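Local coordinates for synaptonemal complex protein 2 (Mus musculus, PDB 5IWZ) that forms a major part of the axial and lateral elements of the synaptonemal complex in meiotic prophase and is required for chromosome synapsis and for insertion of SYCP3, at residues P8-L13 against I76-K81; G221-L226 against T262-F267; N345-E350 against L354-L359. One frame throughout, in Å; residues are numbered along the deposited sequence.

Contact 1: P8-L13 against I76-K81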
ATOM      1  N   PRO A   8      32.820  -4.169  -9.602  1.00 50.72           N
ATOM      2  CA  PRO A   8      31.967  -2.997  -9.838  1.00 49.69           C
ATOM      3  C   PRO A   8      32.464  -1.810  -9.032  1.00 51.52           C
ATOM      4  O   PRO A   8      32.980  -1.967  -7.926  1.00 58.76           O
ATOM      5  CB  PRO A   8      30.585  -3.454  -9.351  1.00 42.77           C
ATOM      6  CG  PRO A   8      30.732  -4.929  -8.951  1.00 47.76           C
ATOM      7  CD  PRO A   8      32.192  -5.159  -8.715  1.00 46.19           C
ATOM      8  N   ASP A   9      32.305  -0.610  -9.589  1.00 49.15           N
ATOM      9  CA  ASP A   9      32.797   0.613  -8.949  1.00 51.95           C
ATOM     10  C   ASP A   9      31.647   1.594  -8.739  1.00 49.00           C
ATOM     11  O   ASP A   9      31.141   2.177  -9.707  1.00 41.44           O
ATOM     12  CB  ASP A   9      33.905   1.256  -9.780  1.00 59.60           C
ATOM     13  CG  ASP A   9      34.591   2.416  -9.053  1.00 66.97           C
ATOM     14  OD1 ASP A   9      35.482   3.058  -9.652  1.00 69.37           O
ATOM     15  OD2 ASP A   9      34.240   2.684  -7.879  1.00 70.08           O
ATOM     16  N   LEU A  10      31.271   1.813  -7.471  1.00 48.46           N
ATOM     17  CA  LEU A  10      30.186   2.750  -7.168  1.00 44.49           C
ATOM     18  C   LEU A  10      30.474   4.151  -7.689  1.00 41.20           C
ATOM     19  O   LEU A  10      29.549   4.853  -8.118  1.00 36.06           O
ATOM     20  CB  LEU A  10      29.925   2.808  -5.668  1.00 42.44           C
ATOM     21  CG  LEU A  10      29.174   1.597  -5.134  1.00 48.59           C
ATOM     22  CD1 LEU A  10      29.229   1.608  -3.628  1.00 57.97           C
ATOM     23  CD2 LEU A  10      27.733   1.606  -5.621  1.00 43.68           C
ATOM     24  N   GLN A  11      31.741   4.573  -7.675  1.00 38.28           N
ATOM     25  CA  GLN A  11      32.099   5.888  -8.195  1.00 34.92           C
ATOM     26  C   GLN A  11      31.739   6.053  -9.664  1.00 41.02           C
ATOM     27  O   GLN A  11      31.757   7.181 -10.170  1.00 43.84           O
ATOM     28  CB  GLN A  11      33.598   6.129  -8.003  1.00 46.92           C
ATOM     29  CG  GLN A  11      34.055   6.012  -6.565  1.00 59.52           C
ATOM     30  CD  GLN A  11      35.563   6.029  -6.444  1.00 75.92           C
ATOM     31  OE1 GLN A  11      36.129   6.833  -5.700  1.00 81.97           O
ATOM     32  NE2 GLN A  11      36.229   5.142  -7.187  1.00 77.98           N
ATOM     33  N   GLN A  12      31.412   4.960 -10.347  1.00 42.29           N
ATOM     34  CA  GLN A  12      31.076   4.932 -11.759  1.00 44.04           C
ATOM     35  C   GLN A  12      29.576   4.953 -12.008  1.00 36.12           C
ATOM     36  O   GLN A  12      29.148   4.669 -13.133  1.00 36.59           O
ATOM     37  CB  GLN A  12      31.670   3.679 -12.399  1.00 48.66           C
ATOM     38  CG  GLN A  12      33.148   3.560 -12.219  1.00 58.03           C
ATOM     39  CD  GLN A  12      33.888   4.171 -13.370  1.00 69.31           C
ATOM     40  OE1 GLN A  12      34.266   3.476 -14.317  1.00 68.73           O
ATOM     41  NE2 GLN A  12      34.092   5.483 -13.312  1.00 76.84           N
ATOM     42  N   LEU A  13      28.775   5.268 -10.982  1.00 37.51           N
ATOM     43  CA  LEU A  13      27.320   5.262 -11.104  1.00 31.26           C
ATOM     44  C   LEU A  13      26.846   5.990 -12.352  1.00 31.73           C
ATOM     45  O   LEU A  13      26.011   5.473 -13.099  1.00 27.64           O
ATOM     46  CB  LEU A  13      26.673   5.888  -9.864  1.00 32.75           C
ATOM     47  CG  LEU A  13      25.135   5.953  -9.883  1.00 31.98           C
ATOM     48  CD1 LEU A  13      24.511   4.560  -9.979  1.00 27.48           C
ATOM     49  CD2 LEU A  13      24.558   6.707  -8.664  1.00 35.85           C
ATOM     50  N   ILE A  76      19.153   4.880  -7.464  1.00 34.71           N
ATOM     51  CA  ILE A  76      19.161   6.276  -7.025  1.00 33.40           C
ATOM     52  C   ILE A  76      18.983   6.357  -5.512  1.00 32.44           C
ATOM     53  O   ILE A  76      19.743   7.034  -4.812  1.00 32.92           O
ATOM     54  CB  ILE A  76      18.065   7.070  -7.756  1.00 34.69           C
ATOM     55  CG1 ILE A  76      18.240   6.955  -9.268  1.00 37.16           C
ATOM     56  CG2 ILE A  76      18.076   8.524  -7.310  1.00 35.73           C
ATOM     57  CD1 ILE A  76      16.957   7.252 -10.036  1.00 32.94           C
ATOM     58  N   GLY A  77      17.986   5.645  -4.987  1.00 33.07           N
ATOM     59  CA  GLY A  77      17.731   5.685  -3.554  1.00 33.05           C
ATOM     60  C   GLY A  77      18.882   5.145  -2.725  1.00 35.44           C
ATOM     61  O   GLY A  77      19.283   5.755  -1.734  1.00 39.60           O
ATOM     62  N   ARG A  78      19.416   3.980  -3.107  1.00 29.11           N
ATOM     63  CA  ARG A  78      20.512   3.370  -2.345  1.00 35.42           C
ATOM     64  C   ARG A  78      21.724   4.287  -2.291  1.00 38.55           C
ATOM     65  O   ARG A  78      22.431   4.346  -1.280  1.00 38.75           O
ATOM     66  CB  ARG A  78      20.932   2.029  -2.959  1.00 38.63           C
ATOM     67  CG  ARG A  78      20.032   0.843  -2.664  1.00 51.52           C
ATOM     68  CD  ARG A  78      20.760  -0.494  -2.926  1.00 48.81           C
ATOM     69  NE  ARG A  78      21.906  -0.327  -3.819  1.00 53.40           N
ATOM     70  CZ  ARG A  78      23.149  -0.716  -3.536  1.00 56.16           C
ATOM     71  NH1 ARG A  78      23.416  -1.308  -2.380  1.00 61.70           N
ATOM     72  NH2 ARG A  78      24.131  -0.525  -4.409  1.00 49.00           N
ATOM     73  N   CYS A  79      22.004   4.980  -3.383  1.00 32.28           N
ATOM     74  CA  CYS A  79      23.182   5.820  -3.451  1.00 37.66           C
ATOM     75  C   CYS A  79      22.896   7.266  -3.074  1.00 39.05           C
ATOM     76  O   CYS A  79      23.815   8.083  -3.137  1.00 37.96           O
ATOM     77  CB  CYS A  79      23.788   5.757  -4.861  1.00 40.16           C
ATOM     78  SG  CYS A  79      24.143   4.086  -5.412  1.00 49.09           S
ATOM     79  N   SER A  80      21.658   7.589  -2.679  1.00 36.77           N
ATOM     80  CA  SER A  80      21.229   8.988  -2.626  1.00 43.14           C
ATOM     81  C   SER A  80      22.092   9.814  -1.677  1.00 34.73           C
ATOM     82  O   SER A  80      22.424  10.966  -1.977  1.00 40.44           O
ATOM     83  CB  SER A  80      19.758   9.070  -2.213  1.00 46.12           C
ATOM     84  OG  SER A  80      19.569   8.580  -0.894  1.00 46.15           O
ATOM     85  N   LYS A  81      22.478   9.240  -0.544  1.00 32.13           N
ATOM     86  CA  LYS A  81      23.215   9.956   0.484  1.00 41.91           C
ATOM     87  C   LYS A  81      24.724   9.932   0.271  1.00 46.54           C
ATOM     88  O   LYS A  81      25.465  10.412   1.132  1.00 55.75           O
ATOM     89  CB  LYS A  81      22.839   9.391   1.852  1.00 49.15           C
ATOM     90  CG  LYS A  81      21.363   9.626   2.132  1.00 61.98           C
ATOM     91  CD  LYS A  81      20.892   9.064   3.451  1.00 70.33           C
ATOM     92  CE  LYS A  81      19.461   9.517   3.709  1.00 72.58           C
ATOM     93  NZ  LYS A  81      19.007   9.206   5.092  1.00 71.12           N
TER
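At the N-terminal end of the helical, armadillo-repeat-like region, L10, in the 3-10 turn before helix 13-23, and L13, at that helix's start, face C79 of helix 66-79. The touch is light and mainly apolar. CD2 of L13 lies 4.0 Å from CB of C79, because chi1 of 179° sets the leucine's CG opposite its own backbone N and extends the branch to the cysteine. L10 adds its CD2, 4.4 Å from SG of C79. A cysteine suits this position, being small and apolar enough to pack against two leucines; L13 is also packed by L29 and L32 of helix 27-32, and L10 by I35 and I37. R78 lies at the border, where its guanidinium meets CD2 of L10 obliquely while NH1 is hydrogen-bonded to the carbonyl of I35, so the charged end is tied to the backbone between the two segments in sequence. The incoming turn is shaped by D9, whose carboxylate makes an Asx turn: OD2 takes the backbone N-H of Q11 from above the carboxylate plane at 3.1 Å, and accepts NE2 of Q11 on its syn lone pair at 3.2 Å.

Contact 2: G221-L226 against T262-F267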
ATOM      1  N   GLY A 221      -7.354   2.987   5.978  1.00 29.85           N
ATOM      2  CA  GLY A 221      -6.392   3.981   5.521  1.00 30.61           C
ATOM      3  C   GLY A 221      -7.045   5.255   5.019  1.00 27.91           C
ATOM      4  O   GLY A 221      -6.519   6.355   5.218  1.00 31.53           O
ATOM      5  N   ILE A 222      -8.184   5.123   4.337  1.00 28.53           N
ATOM      6  CA  ILE A 222      -8.907   6.298   3.868  1.00 30.71           C
ATOM      7  C   ILE A 222      -9.482   7.075   5.041  1.00 33.25           C
ATOM      8  O   ILE A 222      -9.342   8.296   5.113  1.00 29.02           O
ATOM      9  CB  ILE A 222     -10.020   5.905   2.886  1.00 35.37           C
ATOM     10  CG1 ILE A 222      -9.425   5.397   1.574  1.00 35.05           C
ATOM     11  CG2 ILE A 222     -10.972   7.105   2.688  1.00 32.82           C
ATOM     12  CD1 ILE A 222     -10.452   4.731   0.673  1.00 34.07           C
ATOM     13  N   VAL A 223     -10.172   6.380   5.955  1.00 33.13           N
ATOM     14  CA  VAL A 223     -10.637   7.023   7.185  1.00 36.00           C
ATOM     15  C   VAL A 223      -9.469   7.695   7.891  1.00 33.36           C
ATOM     16  O   VAL A 223      -9.559   8.850   8.339  1.00 32.82           O
ATOM     17  CB  VAL A 223     -11.330   6.005   8.114  1.00 35.50           C
ATOM     18  CG1 VAL A 223     -11.603   6.654   9.472  1.00 30.75           C
ATOM     19  CG2 VAL A 223     -12.638   5.477   7.514  1.00 33.09           C
ATOM     20  N   GLU A 224      -8.352   6.977   7.998  1.00 28.78           N
ATOM     21  CA  GLU A 224      -7.177   7.526   8.666  1.00 36.71           C
ATOM     22  C   GLU A 224      -6.665   8.759   7.946  1.00 35.23           C
ATOM     23  O   GLU A 224      -6.336   9.764   8.588  1.00 41.15           O
ATOM     24  CB  GLU A 224      -6.062   6.483   8.761  1.00 27.30           C
ATOM     25  CG  GLU A 224      -4.733   7.071   9.257  1.00 37.07           C
ATOM     26  CD  GLU A 224      -3.590   6.059   9.290  1.00 42.25           C
ATOM     27  OE1 GLU A 224      -3.829   4.870   8.969  1.00 45.66           O
ATOM     28  OE2 GLU A 224      -2.451   6.450   9.639  1.00 34.78           O
ATOM     29  N   ALA A 225      -6.595   8.707   6.614  1.00 28.10           N
ATOM     30  CA  ALA A 225      -6.154   9.883   5.870  1.00 33.67           C
ATOM     31  C   ALA A 225      -7.104  11.058   6.100  1.00 36.37           C
ATOM     32  O   ALA A 225      -6.664  12.186   6.354  1.00 36.54           O
ATOM     33  CB  ALA A 225      -6.035   9.557   4.376  1.00 32.52           C
ATOM     34  N   LEU A 226      -8.417  10.808   6.021  1.00 35.06           N
ATOM     35  CA  LEU A 226      -9.384  11.886   6.206  1.00 34.97           C
ATOM     36  C   LEU A 226      -9.267  12.495   7.594  1.00 39.43           C
ATOM     37  O   LEU A 226      -9.397  13.714   7.753  1.00 36.37           O
ATOM     38  CB  LEU A 226     -10.812  11.390   5.953  1.00 31.78           C
ATOM     39  CG  LEU A 226     -11.155  11.002   4.502  1.00 42.90           C
ATOM     40  CD1 LEU A 226     -12.524  10.337   4.407  1.00 43.93           C
ATOM     41  CD2 LEU A 226     -11.048  12.182   3.515  1.00 47.10           C
ATOM     42  N   THR A 262      -9.412   1.872  17.581  1.00 42.12           N
ATOM     43  CA  THR A 262     -10.586   1.098  17.970  1.00 41.23           C
ATOM     44  C   THR A 262     -11.878   1.788  17.545  1.00 38.18           C
ATOM     45  O   THR A 262     -12.844   1.114  17.167  1.00 35.90           O
ATOM     46  CB  THR A 262     -10.590   0.832  19.478  1.00 47.62           C
ATOM     47  OG1 THR A 262     -10.382   2.057  20.190  1.00 50.36           O
ATOM     48  CG2 THR A 262      -9.494  -0.175  19.843  1.00 46.41           C
ATOM     49  N   ASP A 263     -11.925   3.123  17.582  1.00 35.86           N
ATOM     50  CA  ASP A 263     -13.131   3.796  17.100  1.00 47.49           C
ATOM     51  C   ASP A 263     -13.305   3.584  15.603  1.00 40.33           C
ATOM     52  O   ASP A 263     -14.436   3.494  15.109  1.00 39.39           O
ATOM     53  CB  ASP A 263     -13.114   5.293  17.428  1.00 54.49           C
ATOM     54  CG  ASP A 263     -13.388   5.595  18.911  1.00 56.90           C
ATOM     55  OD1 ASP A 263     -14.055   4.792  19.605  1.00 62.72           O
ATOM     56  OD2 ASP A 263     -12.960   6.677  19.363  1.00 52.98           O
ATOM     57  N   CYS A 264     -12.197   3.479  14.869  1.00 38.05           N
ATOM     58  CA  CYS A 264     -12.300   3.260  13.431  1.00 40.67           C
ATOM     59  C   CYS A 264     -12.900   1.888  13.121  1.00 34.98           C
ATOM     60  O   CYS A 264     -13.742   1.761  12.224  1.00 29.58           O
ATOM     61  CB  CYS A 264     -10.928   3.430  12.783  1.00 43.65           C
ATOM     62  SG  CYS A 264     -11.023   3.501  11.011  1.00 48.37           S
ATOM     63  N   ARG A 265     -12.491   0.855  13.867  1.00 33.17           N
ATOM     64  CA  ARG A 265     -13.153  -0.451  13.779  1.00 29.43           C
ATOM     65  C   ARG A 265     -14.652  -0.334  14.066  1.00 30.95           C
ATOM     66  O   ARG A 265     -15.489  -0.889  13.338  1.00 31.54           O
ATOM     67  CB  ARG A 265     -12.484  -1.442  14.748  1.00 29.75           C
ATOM     68  CG  ARG A 265     -13.269  -2.753  15.012  1.00 29.12           C
ATOM     69  CD  ARG A 265     -13.538  -3.577  13.736  1.00 28.00           C
ATOM     70  NE  ARG A 265     -12.329  -4.218  13.209  1.00 24.41           N
ATOM     71  CZ  ARG A 265     -12.282  -4.973  12.121  1.00 25.62           C
ATOM     72  NH1 ARG A 265     -13.374  -5.208  11.399  1.00 28.05           N
ATOM     73  NH2 ARG A 265     -11.128  -5.505  11.747  1.00 26.48           N
ATOM     74  N   ILE A 266     -15.017   0.391  15.120  1.00 31.94           N
ATOM     75  CA  ILE A 266     -16.434   0.538  15.445  1.00 37.71           C
ATOM     76  C   ILE A 266     -17.177   1.194  14.280  1.00 36.77           C
ATOM     77  O   ILE A 266     -18.190   0.673  13.793  1.00 35.00           O
ATOM     78  CB  ILE A 266     -16.603   1.317  16.766  1.00 42.23           C
ATOM     79  CG1 ILE A 266     -16.125   0.462  17.945  1.00 45.32           C
ATOM     80  CG2 ILE A 266     -18.064   1.778  16.981  1.00 40.48           C
ATOM     81  CD1 ILE A 266     -15.904   1.247  19.223  1.00 41.69           C
ATOM     82  N   PHE A 267     -16.643   2.309  13.771  1.00 37.14           N
ATOM     83  CA  PHE A 267     -17.295   3.015  12.667  1.00 37.45           C
ATOM     84  C   PHE A 267     -17.448   2.117  11.443  1.00 33.63           C
ATOM     85  O   PHE A 267     -18.536   2.029  10.850  1.00 36.47           O
ATOM     86  CB  PHE A 267     -16.507   4.281  12.318  1.00 37.16           C
ATOM     87  CG  PHE A 267     -16.871   4.884  10.976  1.00 40.18           C
ATOM     88  CD1 PHE A 267     -18.047   5.613  10.817  1.00 34.53           C
ATOM     89  CD2 PHE A 267     -16.020   4.746   9.877  1.00 39.59           C
ATOM     90  CE1 PHE A 267     -18.382   6.193   9.583  1.00 36.17           C
ATOM     91  CE2 PHE A 267     -16.338   5.318   8.634  1.00 37.73           C
ATOM     92  CZ  PHE A 267     -17.512   6.047   8.484  1.00 34.58           C
TER
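V223 presents its two methyl groups to different partners, CG1 to the thiol of C264 and CG2 to the ring of F267. CG1 stands 3.6 Å from SG of C264, and the sulfur also lies 3.8 Å from CB of V223, so it rests against one flank of the branched side chain. F267 comes from one turn further along the same helix and crosses the valine obliquely, with CE2 3.9 Å from CG2 of V223. Both C264 and F267 have the first side-chain torsion anti (chi1 -169° and 165°), which throws sulfur and ring out from their helix toward the valine. This is helix-to-helix packing of helix 216-229 against helix 260-274, in the helical stretch of the chain that holds both. The beta-branched valine is short and stiff, consistent with a spacing of 7.5 Å between CA of V223 and CA of C264; the small cysteine suits the same spacing, while the larger phenylalanine reaches in from its neighbouring turn. I210 of helix 197-212 and I255 add further apolar contacts to V223, and the F267 ring meets that of F252 edge-to-face.

Contact 3: N345-E350 against L354-L359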
ATOM      1  N   ASN A 345     -12.783 -25.698   2.594  1.00 27.52           N
ATOM      2  CA  ASN A 345     -14.050 -26.337   2.909  1.00 30.19           C
ATOM      3  C   ASN A 345     -14.597 -25.761   4.208  1.00 27.36           C
ATOM      4  O   ASN A 345     -13.879 -25.130   4.987  1.00 26.90           O
ATOM      5  CB  ASN A 345     -13.920 -27.870   2.993  1.00 33.47           C
ATOM      6  CG  ASN A 345     -13.197 -28.332   4.221  1.00 46.34           C
ATOM      7  OD1 ASN A 345     -13.812 -28.556   5.270  1.00 54.46           O
ATOM      8  ND2 ASN A 345     -11.885 -28.517   4.102  1.00 48.51           N
ATOM      9  N   ILE A 346     -15.892 -25.984   4.420  1.00 29.98           N
ATOM     10  CA  ILE A 346     -16.623 -25.507   5.588  1.00 31.40           C
ATOM     11  C   ILE A 346     -17.394 -26.692   6.155  1.00 35.02           C
ATOM     12  O   ILE A 346     -18.070 -27.406   5.407  1.00 31.04           O
ATOM     13  CB  ILE A 346     -17.575 -24.348   5.229  1.00 29.66           C
ATOM     14  CG1 ILE A 346     -16.784 -23.162   4.680  1.00 31.15           C
ATOM     15  CG2 ILE A 346     -18.462 -23.931   6.448  1.00 29.69           C
ATOM     16  CD1 ILE A 346     -17.641 -22.094   4.023  1.00 34.48           C
ATOM     17  N   GLU A 347     -17.260 -26.919   7.460  1.00 36.30           N
ATOM     18  CA  GLU A 347     -17.886 -28.046   8.139  1.00 43.47           C
ATOM     19  C   GLU A 347     -18.445 -27.564   9.467  1.00 42.28           C
ATOM     20  O   GLU A 347     -17.875 -26.675  10.107  1.00 31.15           O
ATOM     21  CB  GLU A 347     -16.892 -29.205   8.383  1.00 46.78           C
ATOM     22  CG  GLU A 347     -15.529 -28.761   8.929  1.00 57.77           C
ATOM     23  CD  GLU A 347     -14.522 -29.906   9.096  1.00 65.30           C
ATOM     24  OE1 GLU A 347     -14.728 -30.766   9.988  1.00 69.17           O
ATOM     25  OE2 GLU A 347     -13.516 -29.941   8.346  1.00 55.05           O
ATOM     26  N   VAL A 348     -19.558 -28.170   9.881  1.00 38.52           N
ATOM     27  CA  VAL A 348     -20.195 -27.877  11.162  1.00 33.21           C
ATOM     28  C   VAL A 348     -19.953 -29.052  12.097  1.00 38.41           C
ATOM     29  O   VAL A 348     -20.327 -30.188  11.785  1.00 48.55           O
ATOM     30  CB  VAL A 348     -21.700 -27.609  11.004  1.00 37.02           C
ATOM     31  CG1 VAL A 348     -22.295 -27.190  12.339  1.00 40.37           C
ATOM     32  CG2 VAL A 348     -21.936 -26.529   9.979  1.00 37.85           C
ATOM     33  N   ARG A 349     -19.319 -28.793  13.236  1.00 37.65           N
ATOM     34  CA  ARG A 349     -19.137 -29.827  14.243  1.00 45.94           C
ATOM     35  C   ARG A 349     -19.146 -29.183  15.623  1.00 40.02           C
ATOM     36  O   ARG A 349     -18.583 -28.105  15.808  1.00 30.51           O
ATOM     37  CB  ARG A 349     -17.833 -30.609  14.023  1.00 40.22           C
ATOM     38  N   GLU A 350     -19.786 -29.854  16.584  1.00 36.26           N
ATOM     39  CA  GLU A 350     -19.800 -29.409  17.977  1.00 37.91           C
ATOM     40  C   GLU A 350     -20.265 -27.960  18.085  1.00 36.00           C
ATOM     41  O   GLU A 350     -19.714 -27.163  18.851  1.00 34.73           O
ATOM     42  CB  GLU A 350     -18.429 -29.603  18.633  1.00 39.65           C
ATOM     43  N   LEU A 354     -16.381 -24.485  10.924  1.00 28.42           N
ATOM     44  CA  LEU A 354     -14.950 -24.478  10.659  1.00 26.22           C
ATOM     45  C   LEU A 354     -14.711 -24.152   9.194  1.00 31.38           C
ATOM     46  O   LEU A 354     -15.159 -24.887   8.307  1.00 29.01           O
ATOM     47  CB  LEU A 354     -14.326 -25.831  10.998  1.00 34.08           C
ATOM     48  CG  LEU A 354     -12.822 -25.934  10.765  1.00 32.28           C
ATOM     49  CD1 LEU A 354     -12.118 -24.804  11.475  1.00 30.06           C
ATOM     50  CD2 LEU A 354     -12.273 -27.302  11.226  1.00 31.63           C
ATOM     51  N   LEU A 355     -14.037 -23.035   8.943  1.00 30.28           N
ATOM     52  CA  LEU A 355     -13.537 -22.694   7.616  1.00 28.80           C
ATOM     53  C   LEU A 355     -12.072 -23.107   7.576  1.00 26.52           C
ATOM     54  O   LEU A 355     -11.246 -22.541   8.304  1.00 23.39           O
ATOM     55  CB  LEU A 355     -13.695 -21.196   7.340  1.00 24.56           C
ATOM     56  CG  LEU A 355     -12.971 -20.667   6.089  1.00 22.63           C
ATOM     57  CD1 LEU A 355     -13.565 -21.262   4.813  1.00 22.32           C
ATOM     58  CD2 LEU A 355     -13.064 -19.132   6.066  1.00 24.02           C
ATOM     59  N   THR A 356     -11.755 -24.094   6.738  1.00 25.26           N
ATOM     60  CA  THR A 356     -10.391 -24.574   6.539  1.00 24.77           C
ATOM     61  C   THR A 356      -9.903 -24.133   5.168  1.00 30.63           C
ATOM     62  O   THR A 356     -10.488 -24.530   4.157  1.00 24.77           O
ATOM     63  CB  THR A 356     -10.331 -26.096   6.641  1.00 27.66           C
ATOM     64  OG1 THR A 356     -10.844 -26.494   7.910  1.00 31.66           O
ATOM     65  CG2 THR A 356      -8.872 -26.590   6.521  1.00 27.95           C
ATOM     66  N   LEU A 357      -8.847 -23.307   5.140  1.00 27.35           N
ATOM     67  CA  LEU A 357      -8.222 -22.833   3.901  1.00 26.04           C
ATOM     68  C   LEU A 357      -6.925 -23.588   3.684  1.00 25.07           C
ATOM     69  O   LEU A 357      -6.010 -23.486   4.504  1.00 24.81           O
ATOM     70  CB  LEU A 357      -7.901 -21.338   3.944  1.00 26.87           C
ATOM     71  CG  LEU A 357      -8.949 -20.241   4.137  1.00 33.51           C
ATOM     72  CD1 LEU A 357      -8.239 -18.868   4.216  1.00 26.35           C
ATOM     73  CD2 LEU A 357      -9.963 -20.277   3.008  1.00 36.02           C
ATOM     74  N   THR A 358      -6.843 -24.336   2.591  1.00 23.31           N
ATOM     75  CA  THR A 358      -5.589 -24.955   2.178  1.00 27.88           C
ATOM     76  C   THR A 358      -4.867 -23.964   1.273  1.00 25.17           C
ATOM     77  O   THR A 358      -5.398 -23.587   0.227  1.00 23.41           O
ATOM     78  CB  THR A 358      -5.846 -26.275   1.453  1.00 24.53           C
ATOM     79  OG1 THR A 358      -6.512 -27.177   2.334  1.00 25.52           O
ATOM     80  CG2 THR A 358      -4.540 -26.923   0.989  1.00 27.24           C
ATOM     81  N   LEU A 359      -3.682 -23.526   1.683  1.00 22.45           N
ATOM     82  CA  LEU A 359      -2.909 -22.569   0.900  1.00 24.22           C
ATOM     83  C   LEU A 359      -1.974 -23.274  -0.081  1.00 27.71           C
ATOM     84  O   LEU A 359      -1.531 -24.399   0.151  1.00 26.54           O
ATOM     85  CB  LEU A 359      -2.093 -21.665   1.813  1.00 21.35           C
ATOM     86  CG  LEU A 359      -2.878 -20.969   2.933  1.00 30.72           C
ATOM     87  CD1 LEU A 359      -1.912 -20.128   3.740  1.00 29.41           C
ATOM     88  CD2 LEU A 359      -4.011 -20.117   2.379  1.00 20.59           C
TER
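E347 has its CG wedged between its own backbone N and carbonyl carbon (chi1 45°) and then runs out extended, which lays the chain beside L354, whose CG is turned opposite its backbone N (chi1 -180°). The two side chains lie side by side and point the same way, CG of E347 being 3.8 Å from CB of L354. They belong to the beta hairpin of strands 341-349 and 352-359, at the edge of the five-stranded antiparallel sheet of the Spt16M-like domain, a member of the PH-like clan. E347 and L354 form a hydrogen-bonded antiparallel pair: N-H of L354 donates to O of E347 at 2.8 Å in an almost straight bond, and N-H of E347 donates to O of L354 at 3.0 Å. N345 and T356 make the next such pair, with N of T356 bonded to O of N345 at 2.9 Å and N of N345 donating in return to O of T356 at 3.0 Å. On this face the carboxylate carbon and OE2 of E347 also lie alongside CD2 of L354, a long chain with a polar end suiting a partly open surface; L354 and T356 also lean on L374 of the neighbouring strand 372-378. Between the two pairs stands the non-hydrogen-bonded pair of I346 and L355, whose side chains turn to the other face and meet under helix 383-390, where both touch T387. Branched aliphatic residues suit that covered side, and CG1 of I346 packs 3.7 Å from CD1 of L355. A CA-H...O contact accompanies it, CA of I346 lying 3.1 Å from O of L354, the oxygen that also accepts the N-H of E347.

Overall arrangement
The three contacts follow one another along the chain and sample its two architectures. Contacts 1 and 2 lie in the helical part and rest on apolar side chains, contact 1 joining a turn to a helix and contact 2 two helices; their centres are 41 Å apart on opposite sides of the chain's centre. Contact 3 instead joins strands by backbone hydrogen bonds in the Spt16M-like domain; its centre is 31 Å from that of contact 2 and 52 Å from that of contact 1. None touches another, the nearest atoms of contacts 2 and 3 being about 15 Å apart. A link between the helical and beta parts starts at contact 2, where R265 of helix 260-274 forms a salt bridge with D310 of strand 308-312.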